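Local coordinates for peptidase, zinc-dependent (Methanocorpusculum labreanum, PDB 3LMC), which is probably a zinc-dependent metallopeptidase of family M54 that also carries an iron ion bound by four cysteines, at residues 62-67 and 115-120; 168-173 and 177-182; 16-21 and 138-143. All coordinates share one frame; numbering follows the deposited sequence.

The three contacts show how chemistry can follow place in a fold. Interaction 1 is buried and polar: one arginine of helix 53-66 grips backbone carbonyls just before strand 117-120. Interaction 3 is partly buried and wholly apolar, pressing helix 16-27 against helix 136-154. Interaction 2 lies at the surface beside the zinc ion, where proline, lysine and backbone fold against each other around helix 173-178. Helix 136-154 follows strand 117-120 and packs on it, so that Val-120 meets Ile-143 and interactions 1 and 3 touch. Interactions 2 and 3 are joined by two salt bridges, Lys-181 with Asp-141 and Asp-177 with Arg-142.

Interaction 1. Residues 62-67 and 115-120; sequences MFRRRM and LGVAIV
Arg-64 of helix 53-66 plugs its guanidinium into the backbone of Leu-115 and Gly-116, at the G1 beta bulge that opens strand 117-120 of the mixed sheet, where Gly-116 and Val-117 both face a single residue of strand 106-112. Its chain leaves the helix extended, with CG anti to the backbone N (chi1 177°), and bends only at chi3 (54°), which turns the edge of the guanidinium to the two carbonyls. NH2 meets Leu-115 O at 2.6 Å, lying in the plane of that carbonyl, and NH1 adds a weak bond to the same oxygen. Contact is close here, and the head is gripped from several directions: Asp-61 pairs with NH2, Asn-85 accepts from NE, and Glu-89 O accepts from NH1. A methionine in place of Arg-64 would probably leave the carbonyls of Leu-115 and Gly-116 without these donors and Asp-61 without one of its charged mates. The looser side begins at Leu-115, whose partly exposed side chain rests on Leu-58 and comes no nearer to Arg-64 than 4.4 Å, from CB to NH2. Back on the buried side, Val-117 CG1 lies obliquely to the guanidinium, 3.4 Å from Arg-64 NH1, and that same NH1 meets Gly-116 O at 3.0 Å from above the carbonyl plane.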
loop_
_atom_site.group_PDB
_atom_site.type_symbol
_atom_site.label_atom_id
_atom_site.label_comp_id
_atom_site.label_asym_id
_atom_site.label_seq_id
_atom_site.Cartn_x
_atom_site.Cartn_y
_atom_site.Cartn_z
HETATM N N MSE A 62 3.944 -9.431 -11.531
HETATM C CA MSE A 62 4.057 -10.792 -12.056
HETATM C C MSE A 62 3.134 -11.772 -11.339
HETATM O O MSE A 62 2.517 -12.632 -11.968
HETATM C CB MSE A 62 5.492 -11.283 -11.954
HETATM C CG MSE A 62 6.473 -10.473 -12.773
HETATM SE SE MSE A 62 8.146 -11.441 -12.843
HETATM C CE MSE A 62 7.386 -13.263 -12.862
ATOM N N PHE A 63 3.045 -11.641 -10.019
ATOM C CA PHE A 63 2.170 -12.501 -9.231
ATOM C C PHE A 63 0.699 -12.330 -9.631
ATOM O O PHE A 63 -0.033 -13.310 -9.817
ATOM C CB PHE A 63 2.339 -12.210 -7.731
ATOM C CG PHE A 63 1.491 -13.067 -6.864
ATOM C CD1 PHE A 63 1.879 -14.371 -6.567
ATOM C CD2 PHE A 63 0.294 -12.583 -6.348
ATOM C CE1 PHE A 63 1.088 -15.180 -5.755
ATOM C CE2 PHE A 63 -0.502 -13.385 -5.533
ATOM C CZ PHE A 63 -0.103 -14.686 -5.239
ATOM N N ARG A 64 0.260 -11.085 -9.746
ATOM C CA ARG A 64 -1.109 -10.828 -10.171
ATOM C C ARG A 64 -1.393 -11.491 -11.527
ATOM O O ARG A 64 -2.389 -12.196 -11.682
ATOM C CB ARG A 64 -1.368 -9.328 -10.272
ATOM C CG ARG A 64 -2.765 -8.961 -10.787
ATOM C CD ARG A 64 -2.927 -7.435 -10.838
ATOM N NE ARG A 64 -1.835 -6.867 -11.613
ATOM C CZ ARG A 64 -1.298 -5.673 -11.402
ATOM N NH1 ARG A 64 -1.780 -4.879 -10.452
ATOM N NH2 ARG A 64 -0.282 -5.273 -12.157
ATOM N N ARG A 65 -0.516 -11.271 -12.502
ATOM C CA ARG A 65 -0.769 -11.790 -13.844
ATOM C C ARG A 65 -0.844 -13.317 -13.836
ATOM O O ARG A 65 -1.627 -13.918 -14.578
ATOM C CB ARG A 65 0.290 -11.312 -14.834
ATOM C CG ARG A 65 0.167 -11.958 -16.210
ATOM C CD ARG A 65 0.880 -11.147 -17.274
ATOM N NE ARG A 65 2.311 -11.015 -17.005
ATOM C CZ ARG A 65 2.868 -9.979 -16.381
ATOM N NH1 ARG A 65 2.115 -8.976 -15.944
ATOM N NH2 ARG A 65 4.182 -9.948 -16.194
ATOM N N ARG A 66 -0.032 -13.931 -12.978
ATOM C CA ARG A 66 0.041 -15.384 -12.849
ATOM C C ARG A 66 -1.149 -15.934 -12.044
ATOM O O ARG A 66 -1.396 -17.140 -12.049
ATOM C CB ARG A 66 1.386 -15.770 -12.202
ATOM C CG ARG A 66 1.606 -17.248 -11.923
ATOM C CD ARG A 66 3.002 -17.514 -11.346
ATOM N NE ARG A 66 3.121 -17.108 -9.941
ATOM C CZ ARG A 66 3.083 -17.950 -8.911
ATOM N NH1 ARG A 66 2.943 -19.264 -9.113
ATOM N NH2 ARG A 66 3.200 -17.482 -7.672
HETATM N N MSE A 67 -1.906 -15.055 -11.383
HETATM C CA MSE A 67 -2.961 -15.505 -10.457
HETATM C C MSE A 67 -4.383 -15.014 -10.765
HETATM O O MSE A 67 -4.991 -14.336 -9.943
HETATM C CB MSE A 67 -2.599 -15.136 -9.010
HETATM C CG MSE A 67 -1.359 -15.841 -8.454
HETATM SE SE MSE A 67 -1.542 -17.817 -8.399
HETATM C CE MSE A 67 -2.668 -18.003 -6.848
ATOM N N LEU A 115 2.023 0.016 -13.404
ATOM C CA LEU A 115 1.597 -1.378 -13.241
ATOM C C LEU A 115 0.496 -1.588 -12.181
ATOM O O LEU A 115 0.175 -2.730 -11.816
ATOM C CB LEU A 115 2.784 -2.278 -12.916
ATOM C CG LEU A 115 3.930 -2.325 -13.918
ATOM C CD1 LEU A 115 4.984 -3.331 -13.445
ATOM C CD2 LEU A 115 3.430 -2.666 -15.320
ATOM N N GLY A 116 -0.105 -0.505 -11.704
ATOM C CA GLY A 116 -1.177 -0.637 -10.731
ATOM C C GLY A 116 -0.803 -1.489 -9.523
ATOM O O GLY A 116 -1.616 -2.279 -9.043
ATOM N N VAL A 117 0.427 -1.346 -9.029
ATOM C CA VAL A 117 0.824 -2.024 -7.787
ATOM C C VAL A 117 1.468 -1.047 -6.819
ATOM O O VAL A 117 2.210 -0.157 -7.234
ATOM C CB VAL A 117 1.831 -3.169 -8.028
ATOM C CG1 VAL A 117 1.148 -4.367 -8.721
ATOM C CG2 VAL A 117 3.054 -2.653 -8.832
ATOM N N ALA A 118 1.195 -1.226 -5.530
ATOM C CA ALA A 118 1.762 -0.367 -4.503
ATOM C C ALA A 118 2.109 -1.199 -3.278
ATOM O O ALA A 118 1.703 -2.363 -3.164
ATOM C CB ALA A 118 0.787 0.750 -4.137
ATOM N N ILE A 119 2.860 -0.605 -2.357
ATOM C CA ILE A 119 3.307 -1.332 -1.178
ATOM C C ILE A 119 3.393 -0.405 0.027
ATOM O O ILE A 119 3.749 0.767 -0.118
ATOM C CB ILE A 119 4.695 -2.004 -1.428
ATOM C CG1 ILE A 119 5.063 -2.973 -0.303
ATOM C CG2 ILE A 119 5.785 -0.957 -1.584
ATOM C CD1 ILE A 119 6.285 -3.890 -0.655
ATOM N N VAL A 120 3.042 -0.919 1.205
ATOM C CA VAL A 120 3.302 -0.201 2.449
ATOM C C VAL A 120 3.933 -1.151 3.459
ATOM O O VAL A 120 3.586 -2.339 3.513
ATOM C CB VAL A 120 2.039 0.436 3.049
ATOM C CG1 VAL A 120 0.888 -0.563 3.095
ATOM C CG2 VAL A 120 2.341 0.961 4.462
#

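Interaction 2. Residues 168-173 and 177-182; sequences YCPRNL and DRKRKY
Leu-173 O accepts a hydrogen bond from Asp-177 N at 2.9 Å, an i to i+4 helical link that opens the short helix 173-178, while the CA atoms of Tyr-168 and Lys-179 come within 7.5 Å as the chain, after the helix, comes back alongside the loop that led into it. The helix start is finished by Asn-172, the N-cap, whose OD1 takes the N-H of Glu-175. Lys-179 carries most of the side-chain contact. With CG beside its backbone N (chi1 -60°) and a bend at chi3 (73°), the chain folds over Pro-170 at about a right angle, Lys-179 CD resting 3.8 Å from Pro-170 CG. Nearer the backbone, Lys-179 CG lies obliquely to the Tyr-168 ring. At the end, Lys-179 NZ is held mainly by a hydrogen bond to Ile-166 O and adds a weak bond to Tyr-168 O at 3.2 Å, so these two loop carbonyls share one amine. Asp-177 sets its carboxylate close to the Leu-173 carbonyl, with CG 3.4 Å from Leu-173 O, but its charge is answered by Arg-142 of helix 136-154. Lys-179 also touches His-149, a zinc ligand, and the Pro-170 side chain lies about 6 Å from the zinc ion. The chemistry implies a second-shell tie: the amine of the buried Lys-179, holding backbone carbonyls, probably helps to fix the loop that runs beside the metal.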
loop_
_atom_site.group_PDB
_atom_site.type_symbol
_atom_site.label_atom_id
_atom_site.label_comp_id
_atom_site.label_asym_id
_atom_site.label_seq_id
_atom_site.Cartn_x
_atom_site.Cartn_y
_atom_site.Cartn_z
ATOM N N TYR A 168 -0.185 14.178 0.943
ATOM C CA TYR A 168 1.022 14.842 1.404
ATOM C C TYR A 168 2.107 13.793 1.618
ATOM O O TYR A 168 1.820 12.682 2.065
ATOM C CB TYR A 168 0.740 15.575 2.711
ATOM C CG TYR A 168 1.946 16.262 3.302
ATOM C CD1 TYR A 168 2.594 15.737 4.414
ATOM C CD2 TYR A 168 2.431 17.444 2.760
ATOM C CE1 TYR A 168 3.700 16.360 4.955
ATOM C CE2 TYR A 168 3.535 18.070 3.296
ATOM C CZ TYR A 168 4.163 17.527 4.395
ATOM O OH TYR A 168 5.264 18.150 4.937
ATOM N N CYS A 169 3.350 14.127 1.291
ATOM C CA CYS A 169 4.448 13.180 1.474
ATOM C C CYS A 169 5.160 13.459 2.790
ATOM O O CYS A 169 5.801 14.499 2.935
ATOM C CB CYS A 169 5.439 13.246 0.306
ATOM S SG CYS A 169 6.705 11.928 0.349
ATOM N N PRO A 170 5.041 12.531 3.755
ATOM C CA PRO A 170 5.597 12.680 5.112
ATOM C C PRO A 170 7.109 12.487 5.133
ATOM O O PRO A 170 7.593 11.481 4.616
ATOM C CB PRO A 170 4.944 11.530 5.899
ATOM C CG PRO A 170 3.991 10.845 4.943
ATOM C CD PRO A 170 4.417 11.212 3.557
ATOM N N ARG A 171 7.843 13.416 5.736
ATOM C CA ARG A 171 9.290 13.251 5.878
ATOM C C ARG A 171 9.626 12.255 6.981
ATOM O O ARG A 171 10.654 11.574 6.931
ATOM C CB ARG A 171 9.969 14.595 6.152
ATOM C CG ARG A 171 9.917 15.553 4.969
ATOM C CD ARG A 171 10.850 16.744 5.147
ATOM N NE ARG A 171 10.485 17.585 6.285
ATOM C CZ ARG A 171 9.529 18.509 6.256
ATOM N NH1 ARG A 171 8.825 18.704 5.151
ATOM N NH2 ARG A 171 9.272 19.236 7.335
ATOM N N ASN A 172 8.744 12.167 7.971
ATOM C CA ASN A 172 8.962 11.300 9.119
ATOM C C ASN A 172 7.643 10.890 9.770
ATOM O O ASN A 172 6.571 11.275 9.308
ATOM C CB ASN A 172 9.873 12.001 10.128
ATOM C CG ASN A 172 9.389 13.402 10.471
ATOM O OD1 ASN A 172 8.194 13.624 10.694
ATOM N ND2 ASN A 172 10.316 14.352 10.526
ATOM N N LEU A 173 7.722 10.118 10.847
ATOM C CA LEU A 173 6.524 9.582 11.482
ATOM C C LEU A 173 5.611 10.633 12.121
ATOM O O LEU A 173 4.386 10.474 12.121
ATOM C CB LEU A 173 6.872 8.513 12.510
ATOM C CG LEU A 173 5.649 7.632 12.749
ATOM C CD1 LEU A 173 5.166 7.087 11.416
ATOM C CD2 LEU A 173 5.960 6.506 13.719
ATOM N N ASP A 177 1.673 11.214 11.230
ATOM C CA ASP A 177 0.611 11.195 12.231
ATOM C C ASP A 177 -0.243 12.464 12.155
ATOM O O ASP A 177 -1.414 12.449 12.539
ATOM C CB ASP A 177 1.190 11.006 13.639
ATOM C CG ASP A 177 1.614 9.568 13.917
ATOM O OD1 ASP A 177 1.235 8.662 13.138
ATOM O OD2 ASP A 177 2.323 9.344 14.925
ATOM N N ARG A 178 0.342 13.555 11.664
ATOM C CA ARG A 178 -0.393 14.811 11.507
ATOM C C ARG A 178 -1.340 14.769 10.308
ATOM O O ARG A 178 -2.307 15.536 10.248
ATOM C CB ARG A 178 0.551 16.008 11.368
ATOM C CG ARG A 178 1.310 16.373 12.648
ATOM C CD ARG A 178 2.100 17.665 12.441
ATOM N NE ARG A 178 3.074 17.897 13.501
ATOM C CZ ARG A 178 4.387 17.722 13.369
ATOM N NH1 ARG A 178 4.895 17.321 12.210
ATOM N NH2 ARG A 178 5.195 17.958 14.395
ATOM N N LYS A 179 -1.065 13.893 9.347
ATOM C CA LYS A 179 -1.991 13.745 8.222
ATOM C C LYS A 179 -3.330 13.283 8.777
ATOM O O LYS A 179 -3.375 12.627 9.814
ATOM C CB LYS A 179 -1.473 12.747 7.196
ATOM C CG LYS A 179 -0.143 13.130 6.582
ATOM C CD LYS A 179 0.408 11.973 5.783
ATOM C CE LYS A 179 -0.355 11.765 4.494
ATOM N NZ LYS A 179 0.137 10.535 3.798
ATOM N N ARG A 180 -4.415 13.656 8.113
ATOM C CA ARG A 180 -5.749 13.229 8.531
ATOM C C ARG A 180 -6.284 12.201 7.542
ATOM O O ARG A 180 -5.738 12.046 6.448
ATOM C CB ARG A 180 -6.718 14.410 8.612
ATOM C CG ARG A 180 -6.544 15.307 9.838
ATOM C CD ARG A 180 -5.279 16.139 9.739
ATOM N NE ARG A 180 -5.357 17.352 10.549
ATOM C CZ ARG A 180 -4.737 17.520 11.713
ATOM N NH1 ARG A 180 -3.980 16.553 12.216
ATOM N NH2 ARG A 180 -4.873 18.661 12.372
ATOM N N LYS A 181 -7.325 11.478 7.945
ATOM C CA LYS A 181 -7.959 10.526 7.048
ATOM C C LYS A 181 -8.868 11.340 6.143
ATOM O O LYS A 181 -10.076 11.441 6.375
ATOM C CB LYS A 181 -8.725 9.449 7.833
ATOM C CG LYS A 181 -7.791 8.426 8.515
ATOM C CD LYS A 181 -8.505 7.562 9.527
ATOM C CE LYS A 181 -7.497 6.822 10.411
ATOM N NZ LYS A 181 -8.130 6.232 11.632
ATOM N N TYR A 182 -8.270 11.900 5.097
ATOM C CA TYR A 182 -8.821 13.072 4.428
ATOM C C TYR A 182 -8.147 13.285 3.075
ATOM O O TYR A 182 -6.925 13.369 2.991
ATOM C CB TYR A 182 -8.557 14.295 5.327
ATOM C CG TYR A 182 -8.930 15.651 4.770
ATOM C CD1 TYR A 182 -10.258 16.000 4.579
ATOM C CD2 TYR A 182 -7.956 16.606 4.483
ATOM C CE1 TYR A 182 -10.614 17.248 4.094
ATOM C CE2 TYR A 182 -8.302 17.869 3.987
ATOM C CZ TYR A 182 -9.636 18.178 3.797
ATOM O OH TYR A 182 -10.011 19.414 3.315
#

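Interaction 3. Residues 16-21 and 138-143; sequences SRPVSE and ALIDRI
Besides the touching residues Pro-18, Val-19, Ile-140 and Ile-143, each helix carries a flat guanidinium, both lying away from the interface. That of Arg-17 has Glu-21 OE2 at its edge, Arg-17 NE bonding to the syn side of Glu-21 OE2 at 2.8 Å in a salt bridge one turn along the helix. That of Arg-142 has Ala-138 CB over one face, 3.8 Å above the plane and offset toward the rim, while its nitrogens reach Asp-177 and Asn-127. The interface itself is purely apolar. Short segments of the two helices run in the same general direction but cross at -39°, their axes 9.5 Å apart at closest. The CA atoms of Val-19 and Ile-140 come within 5.8 Å. Val-19 splits its two methyls between both isoleucines: CG1, anti to the backbone N (chi1 167°), meets Ile-143 CG2 at 3.9 Å, the two side chains crossing at about a right angle, whereas CG2, beside the N, lies against Ile-140 CG2. On the partly exposed side, Ile-140 CD1 meets Pro-18 CB at 3.8 Å. Val-19 and Ile-143 both rest on Trp-7 of strand 3-7, and Val-19 also on Leu-5, so these branched residues pack between the helices and the sheet. Two neighbouring helices laid on one face of a mixed sheet, the second continuing into the zinc-binding HExxH motif, are consistent with the alpha/beta architecture of metzincin-like peptidases such as family M54.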
loop_
_atom_site.group_PDB
_atom_site.type_symbol
_atom_site.label_atom_id
_atom_site.label_comp_id
_atom_site.label_asym_id
_atom_site.label_seq_id
_atom_site.Cartn_x
_atom_site.Cartn_y
_atom_site.Cartn_z
ATOM N N SER A 16 -6.110 -6.446 9.881
ATOM C CA SER A 16 -6.469 -6.550 8.454
ATOM C C SER A 16 -7.798 -5.910 8.146
ATOM O O SER A 16 -7.902 -5.034 7.284
ATOM C CB SER A 16 -6.560 -8.014 8.013
ATOM O OG SER A 16 -5.288 -8.490 7.638
ATOM N N ARG A 17 -8.826 -6.386 8.832
ATOM C CA ARG A 17 -10.183 -5.981 8.513
ATOM C C ARG A 17 -10.393 -4.469 8.694
ATOM O O ARG A 17 -10.850 -3.801 7.768
ATOM C CB ARG A 17 -11.180 -6.793 9.330
ATOM C CG ARG A 17 -12.623 -6.451 9.072
ATOM C CD ARG A 17 -13.506 -7.280 9.982
ATOM N NE ARG A 17 -14.917 -6.946 9.845
ATOM C CZ ARG A 17 -15.880 -7.513 10.562
ATOM N NH1 ARG A 17 -15.572 -8.442 11.459
ATOM N NH2 ARG A 17 -17.146 -7.154 10.380
ATOM N N PRO A 18 -10.037 -3.920 9.874
ATOM C CA PRO A 18 -10.194 -2.472 10.070
ATOM C C PRO A 18 -9.455 -1.661 9.012
ATOM O O PRO A 18 -10.002 -0.696 8.481
ATOM C CB PRO A 18 -9.562 -2.221 11.455
ATOM C CG PRO A 18 -9.565 -3.525 12.121
ATOM C CD PRO A 18 -9.419 -4.567 11.044
ATOM N N VAL A 19 -8.220 -2.038 8.709
ATOM C CA VAL A 19 -7.473 -1.335 7.671
ATOM C C VAL A 19 -8.198 -1.375 6.319
ATOM O O VAL A 19 -8.353 -0.357 5.635
ATOM C CB VAL A 19 -6.057 -1.898 7.515
ATOM C CG1 VAL A 19 -5.419 -1.362 6.218
ATOM C CG2 VAL A 19 -5.224 -1.520 8.738
ATOM N N SER A 20 -8.644 -2.563 5.936
ATOM C CA SER A 20 -9.458 -2.726 4.740
ATOM C C SER A 20 -10.677 -1.782 4.745
ATOM O O SER A 20 -10.989 -1.153 3.740
ATOM C CB SER A 20 -9.947 -4.172 4.672
ATOM O OG SER A 20 -10.779 -4.354 3.547
ATOM N N GLU A 21 -11.374 -1.695 5.875
ATOM C CA GLU A 21 -12.641 -0.951 5.927
ATOM C C GLU A 21 -12.436 0.554 5.895
ATOM O O GLU A 21 -13.203 1.264 5.253
ATOM C CB GLU A 21 -13.473 -1.377 7.152
ATOM C CG GLU A 21 -13.951 -2.824 7.037
ATOM C CD GLU A 21 -14.507 -3.377 8.326
ATOM O OE1 GLU A 21 -14.656 -2.601 9.298
ATOM O OE2 GLU A 21 -14.803 -4.593 8.361
ATOM N N ALA A 138 -3.167 3.144 16.673
ATOM C CA ALA A 138 -2.160 3.968 16.009
ATOM C C ALA A 138 -1.673 3.285 14.739
ATOM O O ALA A 138 -1.533 3.932 13.711
ATOM C CB ALA A 138 -0.979 4.263 16.927
ATOM N N LEU A 139 -1.413 1.982 14.809
ATOM C CA LEU A 139 -0.859 1.296 13.648
ATOM C C LEU A 139 -1.858 1.243 12.490
ATOM O O LEU A 139 -1.466 1.397 11.331
ATOM C CB LEU A 139 -0.378 -0.116 13.988
ATOM C CG LEU A 139 0.314 -0.816 12.805
ATOM C CD1 LEU A 139 1.392 0.082 12.164
ATOM C CD2 LEU A 139 0.907 -2.187 13.210
ATOM N N ILE A 140 -3.135 1.006 12.803
ATOM C CA ILE A 140 -4.211 1.066 11.806
ATOM C C ILE A 140 -4.260 2.464 11.176
ATOM O O ILE A 140 -4.287 2.614 9.948
ATOM C CB ILE A 140 -5.587 0.745 12.450
ATOM C CG1 ILE A 140 -5.643 -0.712 12.924
ATOM C CG2 ILE A 140 -6.740 1.040 11.460
ATOM C CD1 ILE A 140 -6.833 -1.027 13.843
ATOM N N ASP A 141 -4.254 3.496 12.018
ATOM C CA ASP A 141 -4.255 4.872 11.522
ATOM C C ASP A 141 -3.159 5.067 10.494
ATOM O O ASP A 141 -3.392 5.633 9.427
ATOM C CB ASP A 141 -3.982 5.878 12.633
ATOM C CG ASP A 141 -5.122 6.002 13.613
ATOM O OD1 ASP A 141 -6.254 5.592 13.288
ATOM O OD2 ASP A 141 -4.869 6.521 14.719
ATOM N N ARG A 142 -1.949 4.648 10.848
ATOM C CA ARG A 142 -0.787 4.908 10.005
ATOM C C ARG A 142 -0.828 4.140 8.692
ATOM O O ARG A 142 -0.600 4.725 7.625
ATOM C CB ARG A 142 0.495 4.612 10.776
ATOM C CG ARG A 142 0.700 5.576 11.931
ATOM C CD ARG A 142 1.802 5.076 12.884
ATOM N NE ARG A 142 2.075 6.070 13.911
ATOM C CZ ARG A 142 2.442 5.781 15.158
ATOM N NH1 ARG A 142 2.585 4.516 15.546
ATOM N NH2 ARG A 142 2.650 6.767 16.025
ATOM N N ILE A 143 -1.157 2.851 8.755
ATOM C CA ILE A 143 -1.246 2.042 7.532
ATOM C C ILE A 143 -2.324 2.545 6.584
ATOM O O ILE A 143 -2.156 2.511 5.372
ATOM C CB ILE A 143 -1.550 0.570 7.824
ATOM C CG1 ILE A 143 -0.460 -0.025 8.718
ATOM C CG2 ILE A 143 -1.677 -0.223 6.503
ATOM C CD1 ILE A 143 -0.678 -1.492 9.051
#